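Local coordinates for protein phosphonopyruvate hydrolase (Variovorax sp., PDB 2HJP) that hydrolyses phosphonopyruvate to pyruvate and phosphate, breaking its phosphorus-carbon bond with the help of a divalent metal ion, at residues 54-59 / 81-86; 107-112 / 135-140; 140-145 / 150-155; 154-159 / 166-171; 185-188 / 194-197. One frame throughout, in Å; residues are numbered along the deposited sequence.

Contact 1 (54-59 / 81-86). With MG (magnesium ion), chain C; PPR (phosphonopyruvate), chain G.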
# COMPACT_ATOMS: atom_id res chain seq x y z
N ASP A 54 -9.30 17.88 -3.86
CA ASP A 54 -8.62 18.05 -2.57
C ASP A 54 -9.77 18.24 -1.53
O ASP A 54 -9.97 19.33 -1.04
CB ASP A 54 -7.72 19.30 -2.65
CG ASP A 54 -6.92 19.56 -1.36
OD1 ASP A 54 -6.53 20.74 -1.11
OD2 ASP A 54 -6.69 18.58 -0.62
N ALA A 55 -10.53 17.17 -1.25
CA ALA A 55 -11.67 17.24 -0.34
C ALA A 55 -11.67 15.96 0.47
O ALA A 55 -12.70 15.28 0.57
CB ALA A 55 -12.98 17.36 -1.15
N ASN A 56 -10.51 15.60 0.99
CA ASN A 56 -10.35 14.38 1.79
C ASN A 56 -10.82 13.12 1.03
O ASN A 56 -11.36 12.17 1.61
CB ASN A 56 -11.10 14.48 3.12
CG ASN A 56 -10.98 15.88 3.78
OD1 ASN A 56 -11.88 16.76 3.66
ND2 ASN A 56 -9.88 16.10 4.46
N ILE A 57 -10.60 13.11 -0.26
CA ILE A 57 -11.00 11.93 -1.00
C ILE A 57 -9.85 10.99 -1.10
O ILE A 57 -10.00 9.81 -0.99
CB ILE A 57 -11.50 12.33 -2.40
CG1 ILE A 57 -12.86 12.99 -2.23
CG2 ILE A 57 -11.55 11.06 -3.31
CD1 ILE A 57 -13.39 13.68 -3.48
N LEU A 58 -8.66 11.55 -1.30
CA LEU A 58 -7.46 10.73 -1.44
C LEU A 58 -7.20 9.97 -0.16
O LEU A 58 -7.32 10.53 0.93
CB LEU A 58 -6.28 11.66 -1.73
CG LEU A 58 -4.99 10.97 -2.11
CD1 LEU A 58 -5.03 10.46 -3.59
CD2 LEU A 58 -3.91 11.99 -1.86
N SER A 59 -6.88 8.69 -0.26
CA SER A 59 -6.58 7.91 0.93
C SER A 59 -5.45 8.50 1.82
O SER A 59 -4.48 9.02 1.33
CB SER A 59 -6.19 6.51 0.47
OG SER A 59 -5.32 5.85 1.38
N ASP A 81 1.37 17.95 4.98
CA ASP A 81 0.00 18.43 5.10
C ASP A 81 -0.90 17.26 5.62
O ASP A 81 -1.06 16.25 4.94
CB ASP A 81 -0.48 18.85 3.70
CG ASP A 81 -1.89 19.41 3.69
OD1 ASP A 81 -2.59 19.45 4.73
OD2 ASP A 81 -2.31 19.81 2.57
N ILE A 82 -1.47 17.36 6.83
CA ILE A 82 -2.35 16.27 7.29
C ILE A 82 -3.80 16.70 7.35
O ILE A 82 -4.61 16.17 8.14
CB ILE A 82 -1.86 15.65 8.65
CG1 ILE A 82 -1.85 16.70 9.75
CG2 ILE A 82 -0.44 15.10 8.44
CD1 ILE A 82 -1.72 16.15 11.17
N ASP A 83 -4.14 17.66 6.50
CA ASP A 83 -5.51 18.16 6.38
C ASP A 83 -6.10 18.48 7.74
O ASP A 83 -5.55 19.35 8.43
CB ASP A 83 -6.38 17.15 5.63
CG ASP A 83 -6.06 17.07 4.08
OD1 ASP A 83 -6.88 16.42 3.37
OD2 ASP A 83 -5.01 17.61 3.56
N THR A 84 -7.21 17.81 8.12
CA THR A 84 -7.77 18.07 9.43
C THR A 84 -7.39 17.02 10.46
O THR A 84 -8.08 16.86 11.45
CB THR A 84 -9.33 18.17 9.43
OG1 THR A 84 -9.89 16.94 8.98
CG2 THR A 84 -9.78 19.26 8.56
N GLY A 85 -6.32 16.28 10.20
CA GLY A 85 -5.89 15.25 11.13
C GLY A 85 -6.53 13.91 10.89
O GLY A 85 -6.38 12.97 11.69
N PHE A 86 -7.27 13.82 9.79
CA PHE A 86 -7.98 12.57 9.44
C PHE A 86 -8.93 12.09 10.53
O PHE A 86 -9.12 10.90 10.67
CB PHE A 86 -7.01 11.44 9.12
CG PHE A 86 -6.05 11.80 8.05
CD1 PHE A 86 -6.51 11.97 6.74
CD2 PHE A 86 -4.72 12.10 8.35
CE1 PHE A 86 -5.67 12.48 5.75
CE2 PHE A 86 -3.87 12.59 7.38
CZ PHE A 86 -4.34 12.79 6.05
MG MG C . -3.88 20.91 1.77
C1 PPR G . -2.14 22.28 0.07
O1 PPR G . -1.14 22.64 -0.68
O2' PPR G . -2.64 21.19 0.06
C2 PPR G . -2.63 23.35 1.00
C3 PPR G . -2.64 24.70 0.79
O2 PPR G . -3.10 22.86 2.14
P PPR G . -4.19 25.13 -0.14
O1P PPR G . -5.34 24.73 0.83
O2P PPR G . -4.15 24.29 -1.45
O3P PPR G . -4.13 26.57 -0.31
O HOH W 1 -4.85 19.09 1.24
O HOH W 2 -8.19 17.01 1.23
O HOH W 3 -5.59 21.80 0.94
O HOH W 4 -4.72 20.92 3.72
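N56 and D83 mark the nearest approach of two irregular loops, their CA atoms 7.7 Å apart. On the 81-86 side the backbone doubles back in a type II' turn from I82 to G85, while D81 OD1 accepts the N-H of D83 in an Asx turn, 3.0 Å from D83 N. The D81 carboxylate thus divides its work: OD1 steadies the loop and OD2 binds the magnesium ion at 2.1 Å, with two oxygens of phosphonopyruvate and three waters completing the coordination. D83, its CG anti to the carbonyl carbon (chi1 -73°), presents OD1 3.2 Å from N56 ND2, the amide and carboxylate planes turned 79° apart. One metal-bound water donates to D54 OD2 (2.7 Å) and D83 OD2 (2.8 Å); another lies between OD1 of D54, the inferred nucleophile, and O1P of the ligand, close to both. With an alanine here in place of D83, the first of these waters would probably lose one of its two acceptors, and the loops the bridge it makes. Segment 54-59 runs between helices 43-49 and 60-71, whereas 81-86 leads from strand 78-81 to helix 89-102, where F86 rests on V95 and Y99.

Contact 2 (107-112 / 135-140)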
# COMPACT_ATOMS: atom_id res chain seq x y z
N ILE A 107 4.05 18.80 10.63
CA ILE A 107 2.75 18.52 10.06
C ILE A 107 2.03 19.86 10.22
O ILE A 107 2.37 20.67 11.06
CB ILE A 107 1.96 17.40 10.77
CG1 ILE A 107 1.93 17.56 12.31
CG2 ILE A 107 2.63 16.10 10.41
CD1 ILE A 107 0.98 18.62 12.83
N VAL A 108 1.10 20.09 9.30
CA VAL A 108 0.21 21.26 9.26
C VAL A 108 -1.19 20.61 9.33
O VAL A 108 -1.56 19.77 8.51
CB VAL A 108 0.34 22.06 7.94
CG1 VAL A 108 -0.80 23.22 7.87
CG2 VAL A 108 1.71 22.69 7.90
N MET A 109 -1.98 21.06 10.31
CA MET A 109 -3.33 20.57 10.54
C MET A 109 -4.24 21.82 10.66
O MET A 109 -3.92 22.76 11.37
CB MET A 109 -3.38 19.75 11.85
CG MET A 109 -4.70 19.14 12.10
SD MET A 109 -4.75 18.01 13.48
CE MET A 109 -3.96 18.97 14.79
N GLU A 110 -5.34 21.85 9.91
CA GLU A 110 -6.27 23.01 9.90
C GLU A 110 -7.51 22.81 10.74
O GLU A 110 -7.92 21.66 11.03
CB GLU A 110 -6.69 23.30 8.44
CG GLU A 110 -7.45 22.09 7.84
CD GLU A 110 -7.15 21.90 6.33
OE1 GLU A 110 -8.06 21.49 5.61
OE2 GLU A 110 -6.00 22.18 5.89
N ASP A 111 -8.15 23.91 11.11
CA ASP A 111 -9.32 23.80 11.99
C ASP A 111 -10.69 23.72 11.28
O ASP A 111 -11.73 24.06 11.88
CB ASP A 111 -9.31 24.93 13.04
CG ASP A 111 -9.22 26.32 12.41
OD1 ASP A 111 -9.25 26.44 11.17
OD2 ASP A 111 -9.11 27.31 13.17
N LYS A 112 -10.70 23.27 10.04
CA LYS A 112 -11.96 23.11 9.32
C LYS A 112 -12.66 21.88 9.98
O LYS A 112 -11.99 21.00 10.54
CB LYS A 112 -11.71 22.81 7.84
CG LYS A 112 -10.96 23.90 7.14
CD LYS A 112 -11.24 24.03 5.61
CE LYS A 112 -10.93 22.81 4.81
NZ LYS A 112 -11.35 23.02 3.37
N GLN A 135 -7.96 22.87 20.06
CA GLN A 135 -6.91 22.91 21.06
C GLN A 135 -6.63 21.50 21.48
O GLN A 135 -5.46 21.16 21.64
CB GLN A 135 -7.33 23.74 22.27
CG GLN A 135 -7.26 25.27 22.03
CD GLN A 135 -7.52 26.03 23.33
OE1 GLN A 135 -6.68 26.82 23.84
NE2 GLN A 135 -8.68 25.79 23.89
N GLY A 136 -7.68 20.67 21.65
CA GLY A 136 -7.45 19.26 22.01
C GLY A 136 -6.63 18.50 20.93
O GLY A 136 -5.76 17.66 21.21
N LYS A 137 -6.97 18.76 19.68
CA LYS A 137 -6.25 18.12 18.56
C LYS A 137 -4.75 18.50 18.48
O LYS A 137 -3.87 17.67 18.26
CB LYS A 137 -7.00 18.46 17.28
CG LYS A 137 -8.36 17.70 17.22
CD LYS A 137 -9.23 18.19 16.09
CE LYS A 137 -8.71 17.67 14.76
NZ LYS A 137 -9.76 17.74 13.64
N ILE A 138 -4.47 19.76 18.69
CA ILE A 138 -3.08 20.21 18.66
C ILE A 138 -2.35 19.63 19.88
O ILE A 138 -1.21 19.16 19.75
CB ILE A 138 -3.08 21.77 18.77
CG1 ILE A 138 -3.54 22.34 17.42
CG2 ILE A 138 -1.68 22.31 19.17
CD1 ILE A 138 -2.64 22.06 16.19
N ALA A 139 -2.98 19.66 21.06
CA ALA A 139 -2.34 19.09 22.27
C ALA A 139 -2.08 17.58 22.06
O ALA A 139 -1.05 17.06 22.48
CB ALA A 139 -3.23 19.32 23.53
N ALA A 140 -3.04 16.89 21.41
CA ALA A 140 -2.84 15.44 21.10
C ALA A 140 -1.62 15.27 20.16
O ALA A 140 -0.85 14.29 20.31
CB ALA A 140 -4.10 14.83 20.42
O HOH W 5 -9.99 20.32 12.50
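M109, K137 and I138 carry this contact, in which a strand of a TIM barrel is covered by the helix that follows it in the chain. Strand 106-110, helix 131-144 and strand 151-156 form one beta-alpha-beta unit of the eight-stranded barrel, and M109 points outward from the first of these strands to the helix. It has the largest share of the buried surface. Its CG lies anti to the backbone N (chi1 -176°), and the chain stays extended until it bends at the sulfur (chi3 49°), which lays the terminal methyl against the helix. There CE touches CD1 of I138 at 3.6 Å and lies 3.7 Å from the backbone O of K137. The same methyl reaches CB of K137 at 4.0 Å. M109 and I138 run alongside each other, pointing opposite ways, an apolar fit with no hydrogen bond between the two segments. Flanking side chains extend the packing, M109 meeting V92 of helix 89-102 and I138 meeting A154 of the next strand.

K137 adds a second, polar link. Its aliphatic part passes slantwise by the methionine, CE lying 4.2 Å from M109 SD, and carries the ammonium group beyond the apolar patch to the loops at the end of the barrel strands. NZ is hydrogen-bonded there to the backbone O atoms of T84 and G87. Its third partner is a water, 2.8 Å from K137 NZ, which in turn donates to E110 O at 2.9 Å and to K112 O at 2.9 Å.

Contact 3 (140-145 / 150-155). With PPR (phosphonopyruvate), chain G.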
# COMPACT_ATOMS: atom_id res chain seq x y z
N ALA A 140 -3.04 16.89 21.41
CA ALA A 140 -2.84 15.44 21.10
C ALA A 140 -1.62 15.27 20.16
O ALA A 140 -0.85 14.29 20.31
CB ALA A 140 -4.10 14.83 20.42
N ALA A 141 -1.45 16.18 19.19
CA ALA A 141 -0.36 16.08 18.27
C ALA A 141 0.95 16.29 18.98
O ALA A 141 1.91 15.52 18.75
CB ALA A 141 -0.49 17.10 17.10
N THR A 142 1.03 17.35 19.81
CA THR A 142 2.28 17.57 20.53
C THR A 142 2.56 16.50 21.57
O THR A 142 3.72 16.21 21.85
CB THR A 142 2.38 18.97 21.21
OG1 THR A 142 1.32 19.11 22.19
CG2 THR A 142 2.31 20.09 20.11
N ALA A 143 1.52 15.91 22.15
CA ALA A 143 1.69 14.80 23.12
C ALA A 143 2.21 13.53 22.37
O ALA A 143 3.04 12.76 22.88
CB ALA A 143 0.31 14.44 23.80
N ALA A 144 1.71 13.31 21.16
CA ALA A 144 2.07 12.11 20.39
C ALA A 144 3.47 12.10 19.76
O ALA A 144 4.02 11.03 19.52
CB ALA A 144 0.99 11.86 19.29
N ARG A 145 4.06 13.26 19.49
CA ARG A 145 5.37 13.30 18.86
C ARG A 145 6.45 12.76 19.80
O ARG A 145 6.35 12.96 21.01
CB ARG A 145 5.74 14.74 18.41
CG ARG A 145 6.29 15.64 19.44
CD ARG A 145 6.64 17.13 19.01
NE ARG A 145 6.32 18.02 20.15
CZ ARG A 145 6.13 19.34 20.07
NH1 ARG A 145 6.24 20.00 18.89
NH2 ARG A 145 5.75 20.00 21.16
N PHE A 150 10.33 17.98 16.37
CA PHE A 150 9.31 17.82 15.32
C PHE A 150 8.33 18.98 15.54
O PHE A 150 7.93 19.21 16.66
CB PHE A 150 8.58 16.51 15.54
CG PHE A 150 7.43 16.27 14.60
CD1 PHE A 150 7.64 15.61 13.35
CD2 PHE A 150 6.12 16.56 14.99
CE1 PHE A 150 6.54 15.24 12.53
CE2 PHE A 150 5.03 16.20 14.17
CZ PHE A 150 5.25 15.54 12.94
N VAL A 151 7.88 19.61 14.47
CA VAL A 151 7.07 20.81 14.52
C VAL A 151 5.60 20.65 14.23
O VAL A 151 5.24 20.10 13.21
CB VAL A 151 7.69 21.83 13.50
CG1 VAL A 151 6.85 23.06 13.36
CG2 VAL A 151 9.10 22.14 13.95
N VAL A 152 4.75 21.20 15.11
CA VAL A 152 3.33 21.12 14.88
C VAL A 152 2.80 22.50 14.53
O VAL A 152 2.85 23.43 15.34
CB VAL A 152 2.65 20.59 16.13
CG1 VAL A 152 1.12 20.67 15.98
CG2 VAL A 152 3.18 19.19 16.44
N ILE A 153 2.27 22.62 13.32
CA ILE A 153 1.76 23.86 12.77
C ILE A 153 0.27 23.82 12.68
O ILE A 153 -0.30 22.91 12.08
CB ILE A 153 2.36 24.09 11.32
CG1 ILE A 153 3.90 24.07 11.41
CG2 ILE A 153 1.91 25.47 10.71
CD1 ILE A 153 4.62 23.92 10.07
N ALA A 154 -0.37 24.82 13.30
CA ALA A 154 -1.82 24.90 13.26
C ALA A 154 -2.22 25.91 12.19
O ALA A 154 -1.78 27.08 12.18
CB ALA A 154 -2.35 25.37 14.62
N ARG A 155 -3.11 25.46 11.34
CA ARG A 155 -3.60 26.31 10.29
C ARG A 155 -4.97 26.86 10.63
O ARG A 155 -5.91 26.10 10.93
CB ARG A 155 -3.58 25.53 8.98
CG ARG A 155 -4.42 26.14 7.86
CD ARG A 155 -4.20 25.37 6.52
NE ARG A 155 -5.30 25.61 5.59
CZ ARG A 155 -5.32 25.30 4.29
NH1 ARG A 155 -4.26 24.73 3.73
NH2 ARG A 155 -6.42 25.50 3.56
C1 PPR G . -2.14 22.28 0.07
O1 PPR G . -1.14 22.64 -0.68
O2' PPR G . -2.64 21.19 0.06
C2 PPR G . -2.63 23.35 1.00
C3 PPR G . -2.64 24.70 0.79
O2 PPR G . -3.10 22.86 2.14
P PPR G . -4.19 25.13 -0.14
O1P PPR G . -5.34 24.73 0.83
O2P PPR G . -4.15 24.29 -1.45
O3P PPR G . -4.13 26.57 -0.31
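At the point where helix 131-144 gives way to the next barrel strand, 151-156, R145 folds back to the backbone of F150. NH1 of R145 donates to the backbone O of F150 at 2.9 Å, approaching nearly along the C=O axis (162°) and somewhat tilted from the guanidinium plane. CG sits in the crowded position between backbone N and carbonyl carbon (chi1 82°), which turns the chain back toward F150 O and brings R145 CD within 3.4 Å of it. Nearer the backbone, R145 CB packs 3.9 Å from F150 CD2. Guanidinium and ring stand almost perpendicular, 84° apart. NH1 also forms a salt bridge with D181, whose OD2 accepts the N-H of V152 as well. Cut back to an alanine, R145 would probably leave F150 O without this donor and D181 without its salt-bridge partner. T142 CG2 lies 3.5 Å above one face of the guanidinium, toward its rim.

This is the helix-to-strand return of a TIM-barrel beta-alpha-beta unit, and V152 is its apolar seam. The valine's two branches split the work: CG2 meets T142 CG2 at 3.9 Å and CG1 meets A141 CB at 4.1 Å. Farther along the same strand, R155 turns to the substrate. Its NH1 and NH2 both donate to phosphonopyruvate O1P, NH2 at 3.0 Å, and NH1 makes a second, weak bond to O2 of the ligand at 2.7 Å.

Contact 4 (154-159 / 166-171). With PPR (phosphonopyruvate), chain G.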
# COMPACT_ATOMS: atom_id res chain seq x y z
N ALA A 154 -0.37 24.82 13.30
CA ALA A 154 -1.82 24.90 13.26
C ALA A 154 -2.22 25.91 12.19
O ALA A 154 -1.78 27.08 12.18
CB ALA A 154 -2.35 25.37 14.62
N ARG A 155 -3.11 25.46 11.34
CA ARG A 155 -3.60 26.31 10.29
C ARG A 155 -4.97 26.86 10.63
O ARG A 155 -5.91 26.10 10.93
CB ARG A 155 -3.58 25.53 8.98
CG ARG A 155 -4.42 26.14 7.86
CD ARG A 155 -4.20 25.37 6.52
NE ARG A 155 -5.30 25.61 5.59
CZ ARG A 155 -5.32 25.30 4.29
NH1 ARG A 155 -4.26 24.73 3.73
NH2 ARG A 155 -6.42 25.50 3.56
N VAL A 156 -5.06 28.18 10.62
CA VAL A 156 -6.29 28.90 10.97
C VAL A 156 -7.05 29.29 9.69
O VAL A 156 -6.54 30.07 8.89
CB VAL A 156 -5.90 30.21 11.80
CG1 VAL A 156 -7.12 31.13 11.99
CG2 VAL A 156 -5.27 29.82 13.14
N GLU A 157 -8.25 28.75 9.53
CA GLU A 157 -9.12 28.97 8.38
C GLU A 157 -10.17 30.09 8.58
O GLU A 157 -10.96 30.38 7.66
CB GLU A 157 -9.91 27.70 8.09
CG GLU A 157 -9.14 26.56 7.50
CD GLU A 157 -8.78 26.85 6.07
OE1 GLU A 157 -9.69 27.00 5.23
OE2 GLU A 157 -7.60 26.91 5.81
N ALA A 158 -10.20 30.67 9.76
CA ALA A 158 -11.20 31.70 10.08
C ALA A 158 -11.30 32.89 9.05
O ALA A 158 -12.40 33.39 8.81
CB ALA A 158 -10.96 32.23 11.49
N LEU A 159 -10.18 33.34 8.47
CA LEU A 159 -10.29 34.43 7.47
C LEU A 159 -11.08 33.90 6.25
O LEU A 159 -12.06 34.48 5.80
CB LEU A 159 -8.90 34.94 7.04
CG LEU A 159 -8.12 35.69 8.14
CD1 LEU A 159 -6.83 36.35 7.68
CD2 LEU A 159 -9.03 36.74 8.65
N GLN A 166 -10.57 39.37 14.25
CA GLN A 166 -10.57 39.14 15.71
C GLN A 166 -10.60 37.62 16.04
O GLN A 166 -9.82 37.17 16.84
CB GLN A 166 -11.77 39.85 16.39
N GLU A 167 -11.48 36.86 15.39
CA GLU A 167 -11.65 35.42 15.60
C GLU A 167 -10.40 34.62 15.10
O GLU A 167 -9.98 33.66 15.76
CB GLU A 167 -12.92 34.95 14.85
CG GLU A 167 -13.21 33.44 14.92
CD GLU A 167 -13.47 32.94 16.36
OE1 GLU A 167 -13.30 33.75 17.30
OE2 GLU A 167 -13.49 31.69 16.59
N ALA A 168 -9.85 35.02 13.94
CA ALA A 168 -8.65 34.39 13.39
C ALA A 168 -7.55 34.56 14.42
O ALA A 168 -6.85 33.58 14.76
CB ALA A 168 -8.26 35.04 12.02
N VAL A 169 -7.38 35.79 14.96
CA VAL A 169 -6.32 35.96 15.97
C VAL A 169 -6.62 35.21 17.26
O VAL A 169 -5.71 34.65 17.91
CB VAL A 169 -6.07 37.44 16.31
CG1 VAL A 169 -5.21 37.56 17.61
CG2 VAL A 169 -5.39 38.07 15.12
N ARG A 170 -7.89 35.19 17.66
CA ARG A 170 -8.27 34.48 18.86
C ARG A 170 -7.92 32.99 18.72
O ARG A 170 -7.42 32.36 19.65
CB ARG A 170 -9.78 34.64 19.08
CG ARG A 170 -10.25 33.83 20.28
NH2 ARG A 170 -12.46 36.65 19.71
N ARG A 171 -8.22 32.42 17.54
CA ARG A 171 -7.92 31.00 17.29
C ARG A 171 -6.44 30.76 17.27
O ARG A 171 -5.96 29.82 17.88
CB ARG A 171 -8.56 30.51 15.98
CG ARG A 171 -10.03 30.19 16.19
CD ARG A 171 -10.79 29.89 14.90
NE ARG A 171 -12.20 29.66 15.19
CZ ARG A 171 -12.76 28.48 15.47
NH1 ARG A 171 -12.04 27.36 15.49
NH2 ARG A 171 -14.05 28.39 15.78
C1 PPR G . -2.14 22.28 0.07
O1 PPR G . -1.14 22.64 -0.68
O2' PPR G . -2.64 21.19 0.06
C2 PPR G . -2.63 23.35 1.00
C3 PPR G . -2.64 24.70 0.79
O2 PPR G . -3.10 22.86 2.14
P PPR G . -4.19 25.13 -0.14
O1P PPR G . -5.34 24.73 0.83
O2P PPR G . -4.15 24.29 -1.45
O3P PPR G . -4.13 26.57 -0.31
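R171 runs from helix 165-177 along the end of strand 151-156, meeting V156 first and A158 next. At its root, CB lies 4.3 Å from V156 CG1. CG is anti to the carbonyl carbon (chi1 -80°), and from there the chain runs extended to NE, bringing CD within 4.1 Å of A158 CB. NE then forms a salt bridge with E167, one helical turn earlier, at 2.8 Å from E167 OE2, which it meets on the anti side and out of the carboxylate plane. At the tip, NH1 bonds to the backbone O of V129 and to the hydroxyl of Y175. Several partners thus fix the rotation of a buried guanidinium.

Beside it A168 fills the middle of the interface. Its CB touches A158 CB at 3.9 Å and L159 CD2 at 3.9 Å, while V156 CG1 sits 3.7 Å from A168 O. Small side chains on both sides let the CA atoms of A158 and A168 come within 5.0 Å.

R155, on the strand, grips E157 side-on, NE and NH2 both reaching OE2 from one face of the carboxylate, with R155 NE at 2.7 Å from E157 OE2. This second-shell acid probably orients the substrate-binding guanidinium. Around the contact, V156, L159 and A168 pack on I185 of strand 182-185, A168 on F198 of helix 193-201, and R171 on I131 of helix 131-144.

Contact 5 (185-188 / 194-197). With PPR (phosphonopyruvate), chain G.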
# COMPACT_ATOMS: atom_id res chain seq x y z
N ILE A 185 -1.63 31.17 8.81
CA ILE A 185 -2.86 31.95 8.64
C ILE A 185 -3.08 31.97 7.14
O ILE A 185 -2.24 32.39 6.36
CB ILE A 185 -2.73 33.39 9.26
CG1 ILE A 185 -4.01 34.19 9.02
CG2 ILE A 185 -1.47 34.16 8.68
CD1 ILE A 185 -5.20 33.75 9.87
N HIS A 186 -4.24 31.47 6.74
CA HIS A 186 -4.50 31.39 5.31
C HIS A 186 -5.50 32.42 4.76
O HIS A 186 -6.37 32.96 5.47
CB HIS A 186 -4.92 29.96 4.99
CG HIS A 186 -4.52 29.50 3.60
ND1 HIS A 186 -3.64 30.20 2.80
CD2 HIS A 186 -4.92 28.43 2.87
CE1 HIS A 186 -3.52 29.58 1.63
NE2 HIS A 186 -4.29 28.51 1.65
N SER A 187 -5.36 32.69 3.47
CA SER A 187 -6.24 33.64 2.77
C SER A 187 -6.32 33.28 1.27
O SER A 187 -5.32 32.87 0.68
CB SER A 187 -5.71 35.08 2.91
OG SER A 187 -6.51 35.99 2.16
N ARG A 188 -7.51 33.43 0.68
CA ARG A 188 -7.73 33.16 -0.73
C ARG A 188 -7.93 34.46 -1.51
O ARG A 188 -8.29 34.41 -2.70
CB ARG A 188 -9.01 32.35 -0.96
CG ARG A 188 -9.09 31.05 -0.29
CD ARG A 188 -8.31 29.99 -1.00
NE ARG A 188 -8.44 28.78 -0.20
CZ ARG A 188 -7.59 27.76 -0.26
NH1 ARG A 188 -6.55 27.80 -1.09
NH2 ARG A 188 -7.78 26.73 0.55
N GLU A 194 -5.71 41.44 3.73
CA GLU A 194 -6.28 40.67 4.82
C GLU A 194 -5.16 39.96 5.60
O GLU A 194 -5.09 40.06 6.81
CB GLU A 194 -7.29 39.72 4.18
CG GLU A 194 -7.81 38.63 5.01
CD GLU A 194 -8.73 37.71 4.23
OE1 GLU A 194 -8.27 36.84 3.45
OE2 GLU A 194 -9.93 37.88 4.42
N ILE A 195 -4.25 39.29 4.89
CA ILE A 195 -3.11 38.66 5.49
C ILE A 195 -2.20 39.70 6.17
O ILE A 195 -1.83 39.54 7.33
CB ILE A 195 -2.29 37.83 4.42
CG1 ILE A 195 -3.09 36.56 4.11
CG2 ILE A 195 -0.88 37.44 4.92
CD1 ILE A 195 -3.47 36.58 2.73
N LEU A 196 -1.82 40.76 5.48
CA LEU A 196 -0.96 41.75 6.14
C LEU A 196 -1.59 42.36 7.41
O LEU A 196 -0.89 42.61 8.40
CB LEU A 196 -0.56 42.83 5.15
CG LEU A 196 0.27 42.40 3.96
CD1 LEU A 196 0.45 43.58 2.97
CD2 LEU A 196 1.63 41.94 4.53
N ALA A 197 -2.91 42.64 7.38
CA ALA A 197 -3.57 43.17 8.58
C ALA A 197 -3.53 42.13 9.71
O ALA A 197 -3.33 42.49 10.89
CB ALA A 197 -5.03 43.55 8.27
C1 PPR G . -2.14 22.28 0.07
O1 PPR G . -1.14 22.64 -0.68
O2' PPR G . -2.64 21.19 0.06
C2 PPR G . -2.63 23.35 1.00
C3 PPR G . -2.64 24.70 0.79
O2 PPR G . -3.10 22.86 2.14
P PPR G . -4.19 25.13 -0.14
O1P PPR G . -5.34 24.73 0.83
O2P PPR G . -4.15 24.29 -1.45
O3P PPR G . -4.13 26.57 -0.31
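S187 faces E194 across this contact, while its neighbours in the chain, H186 and R188, turn the other way and hold the phosphonate of phosphonopyruvate. H186 NE2 donates to ligand O3P at 2.8 Å in a nearly straight bond (164°), the oxygen lying in the plane of the imidazole. R188 takes the same group with two nitrogens: NH1 donates to ligand O3P at 2.8 Å and NH2 to ligand O1P at 3.2 Å. The R188 chain bends at chi2 (-79°), and H186 NE2 lies 3.5 Å above one face of the R188 guanidinium, toward its rim. O3P is therefore gripped by two donors.

Behind this first shell, S187 OG is modelled as donating to E194 OE1 on helix 193-201, at a very short 2.3 Å that makes the detail doubtful. The same hydroxyl is hydrogen-bonded to the backbone N of Q189, which ties down the loop between the strand and the helix. Farther out, I185 packs on L210 of strand 208-210. Substrate groups held by loops at the C-terminal ends of the strands, as here after strand 182-185, are the hallmark of TIM-barrel enzymes.

From the N terminus onward the five contacts follow in series, and none encloses or crosses another. Contact 1 closes a span of 21 residues, joining the loops that precede helix 60-71 and follow strand 78-81. Contact 2 closes the long connection from strand 106-110 to helix 131-144, and the two meet where D83 O bonds to E110 N. Contact 3 starts on A140, where contact 2 ends, and closes the short return to strand 151-156. Contact 4 overlaps its last residues, A154 and R155, and ties that strand to helix 165-177; contact 5 repeats the pattern after strand 182-185. Contacts 1, 3, 4 and 5 all converge on phosphonopyruvate.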